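PDB 1FCQ: hyaluronoglucosaminidase from Apis mellifera, which probably hydrolyses hyaluronan as a family 56 glycosidase of bee venom, where it is also a major allergen. Local coordinates for residues 200-203 with 204-207; 231-234 with 235-238; 271-274 with 275-278; 306-309 with 310-314; 315-318 with 319-323. One frame throughout, in Å; residues are numbered along the deposited sequence.

Contact 1: residues 200-203 with 204-207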
loop_
_atom_site.group_PDB
_atom_site.type_symbol
_atom_site.label_atom_id
_atom_site.label_comp_id
_atom_site.label_asym_id
_atom_site.label_seq_id
_atom_site.Cartn_x
_atom_site.Cartn_y
_atom_site.Cartn_z
ATOM N N GLN A 200 15.252 -11.341 5.677
ATOM C CA GLN A 200 14.483 -11.138 6.899
ATOM C C GLN A 200 14.182 -9.645 7.068
ATOM O O GLN A 200 14.973 -8.775 6.687
ATOM C CB GLN A 200 15.248 -11.568 8.148
ATOM C CG GLN A 200 16.162 -12.769 8.078
ATOM C CD GLN A 200 17.055 -12.818 9.311
ATOM O OE1 GLN A 200 16.538 -12.840 10.430
ATOM N NE2 GLN A 200 18.368 -12.814 9.120
ATOM N N CYS A 201 13.036 -9.319 7.691
ATOM C CA CYS A 201 12.753 -7.907 7.923
ATOM C C CYS A 201 13.708 -7.310 8.961
ATOM O O CYS A 201 14.241 -8.056 9.790
ATOM C CB CYS A 201 11.328 -7.698 8.439
ATOM S SG CYS A 201 10.040 -8.294 7.342
ATOM N N GLU A 202 13.880 -5.997 8.938
ATOM C CA GLU A 202 14.743 -5.334 9.913
ATOM C C GLU A 202 14.171 -5.626 11.301
ATOM O O GLU A 202 12.958 -5.506 11.488
ATOM C CB GLU A 202 14.793 -3.833 9.662
ATOM C CG GLU A 202 15.903 -3.116 10.415
ATOM C CD GLU A 202 15.479 -1.744 10.890
ATOM O OE1 GLU A 202 14.297 -1.544 11.233
ATOM O OE2 GLU A 202 16.355 -0.852 10.931
ATOM N N ALA A 203 15.038 -5.988 12.245
ATOM C CA ALA A 203 14.519 -6.336 13.575
ATOM C C ALA A 203 13.822 -5.204 14.293
ATOM O O ALA A 203 12.765 -5.442 14.909
ATOM C CB ALA A 203 15.703 -6.816 14.420
ATOM N N THR A 204 14.377 -3.992 14.223
ATOM C CA THR A 204 13.730 -2.881 14.930
ATOM C C THR A 204 12.347 -2.614 14.343
ATOM O O THR A 204 11.429 -2.347 15.113
ATOM C CB THR A 204 14.607 -1.625 14.981
ATOM O OG1 THR A 204 15.833 -2.013 15.646
ATOM C CG2 THR A 204 13.935 -0.523 15.779
ATOM N N THR A 205 12.207 -2.737 13.033
ATOM C CA THR A 205 10.911 -2.578 12.365
ATOM C C THR A 205 9.926 -3.630 12.837
ATOM O O THR A 205 8.745 -3.331 13.056
ATOM C CB THR A 205 11.084 -2.639 10.835
ATOM O OG1 THR A 205 11.759 -1.443 10.418
ATOM C CG2 THR A 205 9.731 -2.727 10.126
ATOM N N MET A 206 10.401 -4.857 13.090
ATOM C CA MET A 206 9.486 -5.883 13.590
ATOM C C MET A 206 8.938 -5.430 14.940
ATOM O O MET A 206 7.742 -5.571 15.182
ATOM C CB MET A 206 10.161 -7.249 13.694
ATOM C CG MET A 206 10.557 -7.762 12.306
ATOM S SD MET A 206 11.176 -9.450 12.479
ATOM C CE MET A 206 12.471 -9.254 13.662
ATOM N N GLN A 207 9.819 -4.906 15.790
ATOM C CA GLN A 207 9.406 -4.437 17.102
ATOM C C GLN A 207 8.431 -3.259 17.002
ATOM O O GLN A 207 7.405 -3.248 17.698
ATOM C CB GLN A 207 10.604 -4.013 17.949
ATOM C CG GLN A 207 11.705 -5.052 18.084
ATOM C CD GLN A 207 12.788 -4.620 19.051
ATOM O OE1 GLN A 207 13.710 -3.884 18.696
ATOM N NE2 GLN A 207 12.715 -5.048 20.309
#

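Contact 2: residues 231-234 with 235-238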
loop_
_atom_site.group_PDB
_atom_site.type_symbol
_atom_site.label_atom_id
_atom_site.label_comp_id
_atom_site.label_asym_id
_atom_site.label_seq_id
_atom_site.Cartn_x
_atom_site.Cartn_y
_atom_site.Cartn_z
ATOM N N ASN A 231 17.354 -5.985 -9.879
ATOM C CA ASN A 231 18.714 -6.103 -9.364
ATOM C C ASN A 231 18.775 -6.948 -8.098
ATOM O O ASN A 231 19.107 -6.493 -7.004
ATOM C CB ASN A 231 19.308 -4.724 -9.092
ATOM C CG ASN A 231 20.816 -4.707 -8.942
ATOM O OD1 ASN A 231 21.419 -3.636 -8.886
ATOM N ND2 ASN A 231 21.462 -5.862 -8.880
ATOM N N LEU A 232 18.410 -8.210 -8.213
ATOM C CA LEU A 232 18.375 -9.182 -7.142
ATOM C C LEU A 232 18.477 -10.562 -7.799
ATOM O O LEU A 232 18.100 -10.687 -8.974
ATOM C CB LEU A 232 17.072 -9.130 -6.349
ATOM C CG LEU A 232 16.733 -8.007 -5.385
ATOM C CD1 LEU A 232 15.342 -8.207 -4.785
ATOM C CD2 LEU A 232 17.751 -7.904 -4.256
ATOM N N THR A 233 18.951 -11.574 -7.094
ATOM C CA THR A 233 18.973 -12.926 -7.644
ATOM C C THR A 233 17.545 -13.458 -7.668
ATOM O O THR A 233 16.672 -12.936 -6.960
ATOM C CB THR A 233 19.825 -13.896 -6.801
ATOM O OG1 THR A 233 19.191 -14.106 -5.528
ATOM C CG2 THR A 233 21.240 -13.360 -6.613
ATOM N N SER A 234 17.299 -14.562 -8.364
ATOM C CA SER A 234 15.997 -15.205 -8.372
ATOM C C SER A 234 15.584 -15.595 -6.952
ATOM O O SER A 234 14.442 -15.368 -6.538
ATOM C CB SER A 234 16.003 -16.461 -9.246
ATOM O OG SER A 234 16.271 -16.135 -10.599
ATOM N N GLY A 235 16.508 -16.178 -6.183
ATOM C CA GLY A 235 16.241 -16.550 -4.804
ATOM C C GLY A 235 15.965 -15.342 -3.916
ATOM O O GLY A 235 15.083 -15.417 -3.044
ATOM N N GLU A 236 16.675 -14.238 -4.140
ATOM C CA GLU A 236 16.461 -13.024 -3.377
ATOM C C GLU A 236 15.085 -12.423 -3.670
ATOM O O GLU A 236 14.463 -11.848 -2.769
ATOM C CB GLU A 236 17.530 -11.957 -3.604
ATOM C CG GLU A 236 18.850 -12.312 -2.941
ATOM C CD GLU A 236 20.020 -11.461 -3.379
ATOM O OE1 GLU A 236 20.997 -11.409 -2.594
ATOM O OE2 GLU A 236 19.990 -10.849 -4.467
ATOM N N ARG A 237 14.608 -12.591 -4.915
ATOM C CA ARG A 237 13.265 -12.061 -5.200
ATOM C C ARG A 237 12.203 -12.810 -4.415
ATOM O O ARG A 237 11.219 -12.245 -3.914
ATOM C CB ARG A 237 12.995 -12.089 -6.706
ATOM C CG ARG A 237 13.801 -11.041 -7.465
ATOM C CD ARG A 237 13.432 -11.145 -8.947
ATOM N NE ARG A 237 14.354 -10.375 -9.774
ATOM C CZ ARG A 237 15.157 -10.930 -10.673
ATOM N NH1 ARG A 237 15.124 -12.246 -10.865
ATOM N NH2 ARG A 237 15.992 -10.215 -11.413
ATOM N N VAL A 238 12.366 -14.123 -4.276
ATOM C CA VAL A 238 11.449 -14.941 -3.490
ATOM C C VAL A 238 11.557 -14.546 -2.017
ATOM O O VAL A 238 10.551 -14.481 -1.312
ATOM C CB VAL A 238 11.769 -16.432 -3.661
ATOM C CG1 VAL A 238 10.962 -17.280 -2.694
ATOM C CG2 VAL A 238 11.512 -16.844 -5.106
#

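Contact 3: residues 271-274 with 275-278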
loop_
_atom_site.group_PDB
_atom_site.type_symbol
_atom_site.label_atom_id
_atom_site.label_comp_id
_atom_site.label_asym_id
_atom_site.label_seq_id
_atom_site.Cartn_x
_atom_site.Cartn_y
_atom_site.Cartn_z
ATOM N N GLN A 271 10.095 -3.044 -9.749
ATOM C CA GLN A 271 10.077 -1.721 -9.132
ATOM C C GLN A 271 11.230 -0.832 -9.565
ATOM O O GLN A 271 11.062 0.387 -9.662
ATOM C CB GLN A 271 10.032 -1.913 -7.614
ATOM C CG GLN A 271 9.780 -0.668 -6.784
ATOM C CD GLN A 271 9.755 -0.994 -5.301
ATOM O OE1 GLN A 271 8.707 -1.326 -4.738
ATOM N NE2 GLN A 271 10.914 -0.911 -4.654
ATOM N N ASP A 272 12.374 -1.406 -9.882
ATOM C CA ASP A 272 13.563 -0.687 -10.304
ATOM C C ASP A 272 13.759 -0.700 -11.814
ATOM O O ASP A 272 14.691 -0.097 -12.347
ATOM C CB ASP A 272 14.802 -1.282 -9.621
ATOM C CG ASP A 272 15.006 -2.753 -9.918
ATOM O OD1 ASP A 272 16.135 -3.250 -9.679
ATOM O OD2 ASP A 272 14.062 -3.423 -10.386
ATOM N N ARG A 273 12.914 -1.414 -12.536
ATOM C CA ARG A 273 12.918 -1.516 -13.993
ATOM C C ARG A 273 11.443 -1.490 -14.413
ATOM O O ARG A 273 10.837 -2.484 -14.827
ATOM C CB ARG A 273 13.541 -2.796 -14.515
ATOM C CG ARG A 273 15.050 -2.931 -14.474
ATOM C CD ARG A 273 15.560 -3.343 -15.844
ATOM N NE ARG A 273 15.371 -4.745 -16.182
ATOM C CZ ARG A 273 15.123 -5.189 -17.413
ATOM N NH1 ARG A 273 15.011 -4.319 -18.407
ATOM N NH2 ARG A 273 14.967 -6.482 -17.666
ATOM N N ARG A 274 10.803 -0.354 -14.205
ATOM C CA ARG A 274 9.386 -0.112 -14.326
ATOM C C ARG A 274 8.719 -0.395 -15.656
ATOM O O ARG A 274 7.492 -0.468 -15.734
ATOM C CB ARG A 274 9.071 1.331 -13.899
ATOM C CG ARG A 274 9.344 1.680 -12.449
ATOM C CD ARG A 274 8.861 3.092 -12.117
ATOM N NE ARG A 274 7.412 3.201 -12.173
ATOM C CZ ARG A 274 6.649 3.477 -13.222
ATOM N NH1 ARG A 274 7.186 3.712 -14.415
ATOM N NH2 ARG A 274 5.332 3.526 -13.096
ATOM N N ASP A 275 9.480 -0.493 -16.739
ATOM C CA ASP A 275 8.898 -0.796 -18.037
ATOM C C ASP A 275 9.034 -2.277 -18.371
ATOM O O ASP A 275 8.525 -2.749 -19.391
ATOM C CB ASP A 275 9.563 0.036 -19.130
ATOM C CG ASP A 275 9.040 1.451 -19.239
ATOM O OD1 ASP A 275 8.002 1.788 -18.633
ATOM O OD2 ASP A 275 9.697 2.236 -19.962
ATOM N N THR A 276 9.715 -3.034 -17.521
ATOM C CA THR A 276 9.968 -4.443 -17.746
ATOM C C THR A 276 8.977 -5.344 -17.017
ATOM O O THR A 276 8.878 -5.253 -15.796
ATOM C CB THR A 276 11.399 -4.812 -17.288
ATOM O OG1 THR A 276 12.320 -3.959 -17.983
ATOM C CG2 THR A 276 11.746 -6.259 -17.589
ATOM N N ASP A 277 8.272 -6.174 -17.756
ATOM C CA ASP A 277 7.311 -7.125 -17.263
ATOM C C ASP A 277 8.029 -8.259 -16.509
ATOM O O ASP A 277 9.111 -8.709 -16.897
ATOM C CB ASP A 277 6.430 -7.784 -18.322
ATOM C CG ASP A 277 5.512 -6.816 -19.040
ATOM O OD1 ASP A 277 4.852 -5.985 -18.384
ATOM O OD2 ASP A 277 5.465 -6.898 -20.288
ATOM N N LEU A 278 7.388 -8.717 -15.424
ATOM C CA LEU A 278 8.004 -9.808 -14.670
ATOM C C LEU A 278 8.178 -11.058 -15.531
ATOM O O LEU A 278 7.301 -11.418 -16.300
ATOM C CB LEU A 278 7.124 -10.178 -13.468
ATOM C CG LEU A 278 7.642 -9.737 -12.097
ATOM C CD1 LEU A 278 7.982 -8.268 -12.044
ATOM C CD2 LEU A 278 6.607 -10.075 -11.026
#

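Contact 4: residues 306-309 with 310-314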
loop_
_atom_site.group_PDB
_atom_site.type_symbol
_atom_site.label_atom_id
_atom_site.label_comp_id
_atom_site.label_asym_id
_atom_site.label_seq_id
_atom_site.Cartn_x
_atom_site.Cartn_y
_atom_site.Cartn_z
ATOM N N ASP A 306 0.948 2.796 -17.777
ATOM C CA ASP A 306 1.362 1.644 -18.556
ATOM C C ASP A 306 0.294 1.096 -19.484
ATOM O O ASP A 306 0.601 0.153 -20.222
ATOM C CB ASP A 306 1.890 0.542 -17.619
ATOM C CG ASP A 306 3.138 0.986 -16.878
ATOM O OD1 ASP A 306 3.650 2.073 -17.243
ATOM O OD2 ASP A 306 3.632 0.312 -15.954
ATOM N N ILE A 307 -0.924 1.614 -19.456
ATOM C CA ILE A 307 -2.014 1.132 -20.289
ATOM C C ILE A 307 -2.989 2.256 -20.642
ATOM O O ILE A 307 -4.200 2.153 -20.470
ATOM C CB ILE A 307 -2.823 0.014 -19.604
ATOM C CG1 ILE A 307 -3.014 0.339 -18.115
ATOM C CG2 ILE A 307 -2.180 -1.350 -19.782
ATOM C CD1 ILE A 307 -3.952 -0.661 -17.455
ATOM N N ASN A 308 -2.413 3.371 -21.102
ATOM C CA ASN A 308 -3.238 4.536 -21.408
ATOM C C ASN A 308 -3.299 4.834 -22.898
ATOM O O ASN A 308 -3.610 5.953 -23.306
ATOM C CB ASN A 308 -2.732 5.742 -20.621
ATOM C CG ASN A 308 -1.276 6.047 -20.826
ATOM O OD1 ASN A 308 -0.549 5.375 -21.560
ATOM N ND2 ASN A 308 -0.795 7.097 -20.161
ATOM N N THR A 309 -2.911 3.858 -23.705
ATOM C CA THR A 309 -2.989 3.943 -25.150
ATOM C C THR A 309 -3.477 2.568 -25.624
ATOM O O THR A 309 -3.253 1.578 -24.926
ATOM C CB THR A 309 -1.710 4.251 -25.941
ATOM O OG1 THR A 309 -0.801 3.144 -25.882
ATOM C CG2 THR A 309 -1.011 5.507 -25.467
ATOM N N LYS A 310 -4.052 2.542 -26.827
ATOM C CA LYS A 310 -4.523 1.255 -27.345
ATOM C C LYS A 310 -3.383 0.261 -27.437
ATOM O O LYS A 310 -3.510 -0.907 -27.068
ATOM C CB LYS A 310 -5.236 1.428 -28.683
ATOM C CG LYS A 310 -5.861 0.134 -29.185
ATOM C CD LYS A 310 -6.872 0.386 -30.295
ATOM C CE LYS A 310 -7.517 -0.940 -30.686
ATOM N NZ LYS A 310 -8.658 -0.748 -31.616
ATOM N N ALA A 311 -2.224 0.672 -27.972
ATOM C CA ALA A 311 -1.084 -0.227 -28.095
ATOM C C ALA A 311 -0.586 -0.720 -26.743
ATOM O O ALA A 311 -0.204 -1.891 -26.633
ATOM C CB ALA A 311 0.057 0.426 -28.860
ATOM N N LYS A 312 -0.581 0.134 -25.716
ATOM C CA LYS A 312 -0.187 -0.337 -24.388
ATOM C C LYS A 312 -1.204 -1.345 -23.858
ATOM O O LYS A 312 -0.799 -2.334 -23.248
ATOM C CB LYS A 312 -0.050 0.818 -23.390
ATOM C CG LYS A 312 1.151 1.701 -23.711
ATOM C CD LYS A 312 1.148 2.936 -22.825
ATOM C CE LYS A 312 2.326 3.845 -23.135
ATOM N NZ LYS A 312 2.364 4.998 -22.194
ATOM N N CYS A 313 -2.487 -1.092 -24.090
ATOM C CA CYS A 313 -3.540 -2.023 -23.710
ATOM C C CYS A 313 -3.353 -3.380 -24.379
ATOM O O CYS A 313 -3.456 -4.424 -23.741
ATOM C CB CYS A 313 -4.916 -1.461 -24.073
ATOM S SG CYS A 313 -5.348 -0.059 -22.985
ATOM N N LEU A 314 -3.092 -3.366 -25.700
ATOM C CA LEU A 314 -2.876 -4.644 -26.375
ATOM C C LEU A 314 -1.622 -5.376 -25.923
ATOM O O LEU A 314 -1.664 -6.606 -25.818
ATOM C CB LEU A 314 -2.825 -4.433 -27.886
ATOM C CG LEU A 314 -4.114 -3.936 -28.537
ATOM C CD1 LEU A 314 -3.867 -3.414 -29.941
ATOM C CD2 LEU A 314 -5.142 -5.065 -28.534
#

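Contact 5: residues 315-318 with 319-323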
loop_
_atom_site.group_PDB
_atom_site.type_symbol
_atom_site.label_atom_id
_atom_site.label_comp_id
_atom_site.label_asym_id
_atom_site.label_seq_id
_atom_site.Cartn_x
_atom_site.Cartn_y
_atom_site.Cartn_z
ATOM N N GLN A 315 -0.545 -4.653 -25.634
ATOM C CA GLN A 315 0.670 -5.304 -25.143
ATOM C C GLN A 315 0.434 -5.905 -23.750
ATOM O O GLN A 315 0.886 -7.020 -23.457
ATOM C CB GLN A 315 1.862 -4.355 -25.130
ATOM C CG GLN A 315 3.195 -5.008 -24.812
ATOM C CD GLN A 315 3.452 -5.314 -23.354
ATOM O OE1 GLN A 315 2.995 -4.566 -22.489
ATOM N NE2 GLN A 315 4.162 -6.387 -23.036
ATOM N N PHE A 316 -0.287 -5.168 -22.906
ATOM C CA PHE A 316 -0.572 -5.700 -21.570
ATOM C C PHE A 316 -1.472 -6.922 -21.651
ATOM O O PHE A 316 -1.241 -7.925 -20.963
ATOM C CB PHE A 316 -1.170 -4.616 -20.642
ATOM C CG PHE A 316 -1.527 -5.281 -19.324
ATOM C CD1 PHE A 316 -0.521 -5.792 -18.522
ATOM C CD2 PHE A 316 -2.846 -5.427 -18.950
ATOM C CE1 PHE A 316 -0.837 -6.417 -17.321
ATOM C CE2 PHE A 316 -3.168 -6.054 -17.753
ATOM C CZ PHE A 316 -2.162 -6.552 -16.946
ATOM N N ARG A 317 -2.469 -6.886 -22.536
ATOM C CA ARG A 317 -3.365 -8.015 -22.736
ATOM C C ARG A 317 -2.577 -9.225 -23.232
ATOM O O ARG A 317 -2.772 -10.340 -22.792
ATOM C CB ARG A 317 -4.494 -7.653 -23.704
ATOM C CG ARG A 317 -5.608 -8.695 -23.706
ATOM C CD ARG A 317 -6.853 -8.210 -24.433
ATOM N NE ARG A 317 -8.033 -9.011 -24.155
ATOM C CZ ARG A 317 -9.290 -8.648 -23.960
ATOM N NH1 ARG A 317 -9.720 -7.394 -23.949
ATOM N NH2 ARG A 317 -10.236 -9.558 -23.737
ATOM N N GLU A 318 -1.599 -9.004 -24.120
ATOM C CA GLU A 318 -0.750 -10.100 -24.583
ATOM C C GLU A 318 0.020 -10.702 -23.415
ATOM O O GLU A 318 0.089 -11.921 -23.239
ATOM C CB GLU A 318 0.215 -9.528 -25.605
ATOM C CG GLU A 318 1.021 -10.454 -26.470
ATOM C CD GLU A 318 1.698 -9.662 -27.602
ATOM O OE1 GLU A 318 2.898 -9.393 -27.420
ATOM O OE2 GLU A 318 1.028 -9.330 -28.598
ATOM N N TYR A 319 0.578 -9.840 -22.551
ATOM C CA TYR A 319 1.325 -10.339 -21.387
ATOM C C TYR A 319 0.417 -11.123 -20.460
ATOM O O TYR A 319 0.759 -12.178 -19.898
ATOM C CB TYR A 319 1.982 -9.180 -20.633
ATOM C CG TYR A 319 2.709 -9.611 -19.377
ATOM C CD1 TYR A 319 3.881 -10.345 -19.410
ATOM C CD2 TYR A 319 2.210 -9.242 -18.125
ATOM C CE1 TYR A 319 4.539 -10.723 -18.251
ATOM C CE2 TYR A 319 2.859 -9.610 -16.973
ATOM C CZ TYR A 319 4.009 -10.357 -17.025
ATOM O OH TYR A 319 4.662 -10.704 -15.869
ATOM N N LEU A 320 -0.793 -10.607 -20.218
ATOM C CA LEU A 320 -1.782 -11.292 -19.406
ATOM C C LEU A 320 -2.105 -12.693 -19.937
ATOM O O LEU A 320 -2.176 -13.648 -19.179
ATOM C CB LEU A 320 -3.082 -10.479 -19.308
ATOM C CG LEU A 320 -4.284 -11.144 -18.642
ATOM C CD1 LEU A 320 -3.963 -11.467 -17.175
ATOM C CD2 LEU A 320 -5.540 -10.287 -18.708
ATOM N N ASN A 321 -2.291 -12.811 -21.246
ATOM C CA ASN A 321 -2.661 -14.102 -21.836
ATOM C C ASN A 321 -1.456 -15.008 -22.026
ATOM O O ASN A 321 -1.611 -16.227 -21.883
ATOM C CB ASN A 321 -3.488 -13.817 -23.091
ATOM C CG ASN A 321 -4.884 -13.350 -22.674
ATOM O OD1 ASN A 321 -5.581 -14.055 -21.943
ATOM N ND2 ASN A 321 -5.311 -12.176 -23.105
ATOM N N ASN A 322 -0.294 -14.441 -22.274
ATOM C CA ASN A 322 0.925 -15.211 -22.453
ATOM C C ASN A 322 1.458 -15.745 -21.127
ATOM O O ASN A 322 1.942 -16.874 -21.030
ATOM C CB ASN A 322 2.044 -14.367 -23.076
ATOM C CG ASN A 322 1.965 -14.029 -24.550
ATOM O OD1 ASN A 322 1.135 -14.569 -25.259
ATOM N ND2 ASN A 322 2.825 -13.148 -25.046
ATOM N N GLU A 323 1.529 -14.872 -20.101
ATOM C CA GLU A 323 2.201 -15.214 -18.864
ATOM C C GLU A 323 1.480 -14.959 -17.544
ATOM O O GLU A 323 1.430 -15.894 -16.746
ATOM C CB GLU A 323 3.521 -14.416 -18.793
ATOM C CG GLU A 323 4.496 -14.597 -19.953
ATOM C CD GLU A 323 5.006 -16.022 -20.058
ATOM O OE1 GLU A 323 4.971 -16.759 -19.053
ATOM O OE2 GLU A 323 5.456 -16.432 -21.152
#

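Contact 1: residues 200-203 with 204-207
Ala203, Glu202 and Met206 carry most of this local contact, in which the loop up to Glu202 runs into helix 203-210, whose first residue is Ala203. Glu202 is the N-cap residue. With CG anti to the backbone N (chi1 -167°) and the chain bent at chi2, its carboxylate swings back over the helix end and crosses the Thr205 side chain at about a right angle. Glu202 OE1 then accepts the hydroxyl Thr205 OG1 at 2.7 Å, met on the anti side and 31° out of the carboxylate plane. Glu202 OE1 also takes the capping bond from Thr205 N at 3.0 Å, weak, since the N-H points well off the oxygen. Arg120 adds a salt bridge to OE1, so one carboxylate oxygen serves three partners, and the nearby arginine would be expected to favour its negative charge. Helical bonds begin here: Met206 N donates to Glu202 O at 3.1 Å, in the carbonyl plane, and Gln207 N donates to Ala203 O at the same length. Met206 leans back toward the loop. Its CG meets Cys201 CB at 3.9 Å, while a bend at chi3 carries the methyl CE over Ala203, 3.6 Å from its CA and 4.1 Å from its CB. Cys201, buried, forms a disulfide with Cys189. The loop follows strand 180-183; Cys201 and Met206 both rest on Glu247 of helix 234-253, while Glu202 and Thr205 face the loops that hold Trp123, Gln121 and Tyr190.

Contact 2: residues 231-234 with 235-238
Thr233 and Glu236 form a capping box at the start of helix 234-253, the closely fitted part of this contact. Thr233, the N-cap residue, keeps OG1 between its own backbone N and carbonyl carbon (chi1 68°), where it accepts Glu236 N at 2.9 Å. Glu236 returns the gesture: its extended chain sends OE2 back to Thr233 N, also at 2.9 Å, through an almost straight bond of 172°. That carboxylate oxygen is approached on its anti side, 28° out of plane. Leu232 packs against the box, CD2 lying 3.7 Å from Glu236 OE2, and CB meets Arg237 CG at 3.9 Å. Arg237 N donates to Thr233 O at 2.9 Å and closes the first full turn. The guanidinium of Arg237 reaches back to the preceding loop, with Leu232 O over one face, 3.2 Å above the plane and toward the rim; its N-H groups serve other acceptors, NE the carbonyl of Arg229, NH2 that of Trp230, and NH1 the carboxylate of Asp282. The looser side is Ser234 and Gly235, which bring no side-chain bond across the contact; Thr233 is exposed as well, yet is held by the box. Ser234 directs CB away from the following turn; its carbonyl O receives two weak backbone bonds, from Arg237 N and Val238 N. Chemically, the box supplies acceptors for backbone N-H groups that the helix cannot pair by itself, and a negative Glu236 so close to the helix N-terminus would be favoured by the helix dipole.

Contact 3: residues 271-274 with 275-278
Arg273 and Thr276 are the end residues of a type I beta turn that reverses the chain between 271-274 and 275-278. Thr276 N donates to Arg273 O at 3.0 Å with an N-H...O angle of 159°, although the donor stands well above the carbonyl plane, 45° out of it. Arg274 and Asp275 occupy the two corner positions and direct their side chains away from the turn. The carbonyl O of Arg274 is buried there and has no partner in the model. Between the corner side chains, Arg274 NH1 and Asp275 OD1 stay 4.7 Å apart, too far for a direct ion pair, so their opposite charges can offer only a modest attraction. The fuller side-chain contact belongs to the turn ends. Two bends, at chi2 and chi3, fold the Arg273 chain so that its guanidinium lies obliquely across Thr276, whose side chain comes over one face. The methyl Thr276 CG2 sits 3.2 Å from Arg273 NH2, toward the rim of the group. Thr276 OG1 comes to 2.7 Å from Arg273 NH1, but from a direction that does not let the N-H point at it; the approach is short and poorly angled, and does not count as a hydrogen bond. Trp230 also engages Arg273 in a cation-pi contact. The turn lies in the loop between strand 269-270 and helix 280-292, and its returning limb pairs backbone to backbone with Tyr270 and Tyr268, beside barrel strand 261-267, while Asp277 bridges to Lys269.

Contact 4: residues 306-309 with 310-314
Asn308 and Lys312 lie side by side and point the same way, the lysine chain fully extended along the amide. Lys312 NZ reaches Asn308 OD1 at 3.0 Å, in the carbonyl plane and on a lone pair, and Lys312 CD passes the same oxygen at 3.2 Å. A second bond from NZ, to the carbonyl of Asp305, draws the ammonium group back over the loop. Thr309 crosses the base of this lysine at a slant. Held between the backbone N and the carbonyl carbon (chi1 69°), Thr309 OG1 accepts Lys312 N at 3.0 Å and touches Lys312 CG at 3.3 Å. This makes Thr309 the N-cap of helix 310-328, the last helix modelled in the TIM-type barrel, which the chain enters by the loop after strand 297-301. Cys313 N donates to Thr309 O at 2.9 Å, nearly straight. The buried Cys313 SG, in a disulfide with Cys22, lies near backbone oxygens, 3.3 Å from Thr309 O and 3.5 Å from Ile307 O. Ile307 covers it loosely with CB, its side chain also resting on Pro18, and Lys312 CB meets Asp306 O at 3.3 Å.

Contact 5: residues 315-318 with 319-323
Phe316 and Tyr319 open this contact between successive turns of helix 310-328, an alpha helix on the outside of the barrel that widens into a pi-type turn at 320-323. The backbone bonds are of the i to i+4 kind. Leu320 N donates to Phe316 O at 2.8 Å and Asn322 N to Glu318 O at 2.7 Å, while Asn321 N and Tyr319 N keep the same pattern with Arg317 O and Gln315 O. The apolar part is the buried ring pair: Phe316 CE1 comes to the edge of the Tyr319 ring, 4.2 Å from CD2, and Phe316 also meets the ring of Tyr268. Tyr319 throws CG anti to its N (chi1 177°), carrying OH to the carbonyl of Leu278. Polar side chains run in pairs along the helix surface. Arg317 and Asn321 lie side by side, their flat groups 28° apart, with ND2 at the edge of the guanidinium. Asn321 ND2 gives a weak bond to Arg317 O at 3.1 Å and a further one to Glu31 OE1; Glu31 OE2 takes the salt bridge from Arg317 NH2, so a single carboxylate ties both residues to helix 31-34. Asn321 OD1 is hydrogen-bonded to Tyr36 OH. One residue further round the helix, the exposed Glu318 and Asn322 also run alongside each other, ND2 of Asn322 lying 3.5 Å from Glu318 CG.

Overall arrangement
All five contacts are local and follow one another along the chain of a single barrel-type fold. Contacts 1, 2 and 4 each start a helix, namely 203-210, 234-253 and 310-328; contact 3 is the turn before helix 280-292, and contact 5 continues the helix begun in contact 4. Contacts 4 and 5 have centres about 11 Å apart and meet where Ile307 packs on Phe316. Contact 3 touches contacts 2, 4 and 5: Asp272 hydrogen-bonds to Asn231 of contact 2, and Asp277 to Gln315 of contact 5. Contact 1 stands apart, its centre about 39 Å from that of contact 4 across the chain's centre. Contacts 2 to 5 thus form a connected run of touching loops and helices around one part of the barrel.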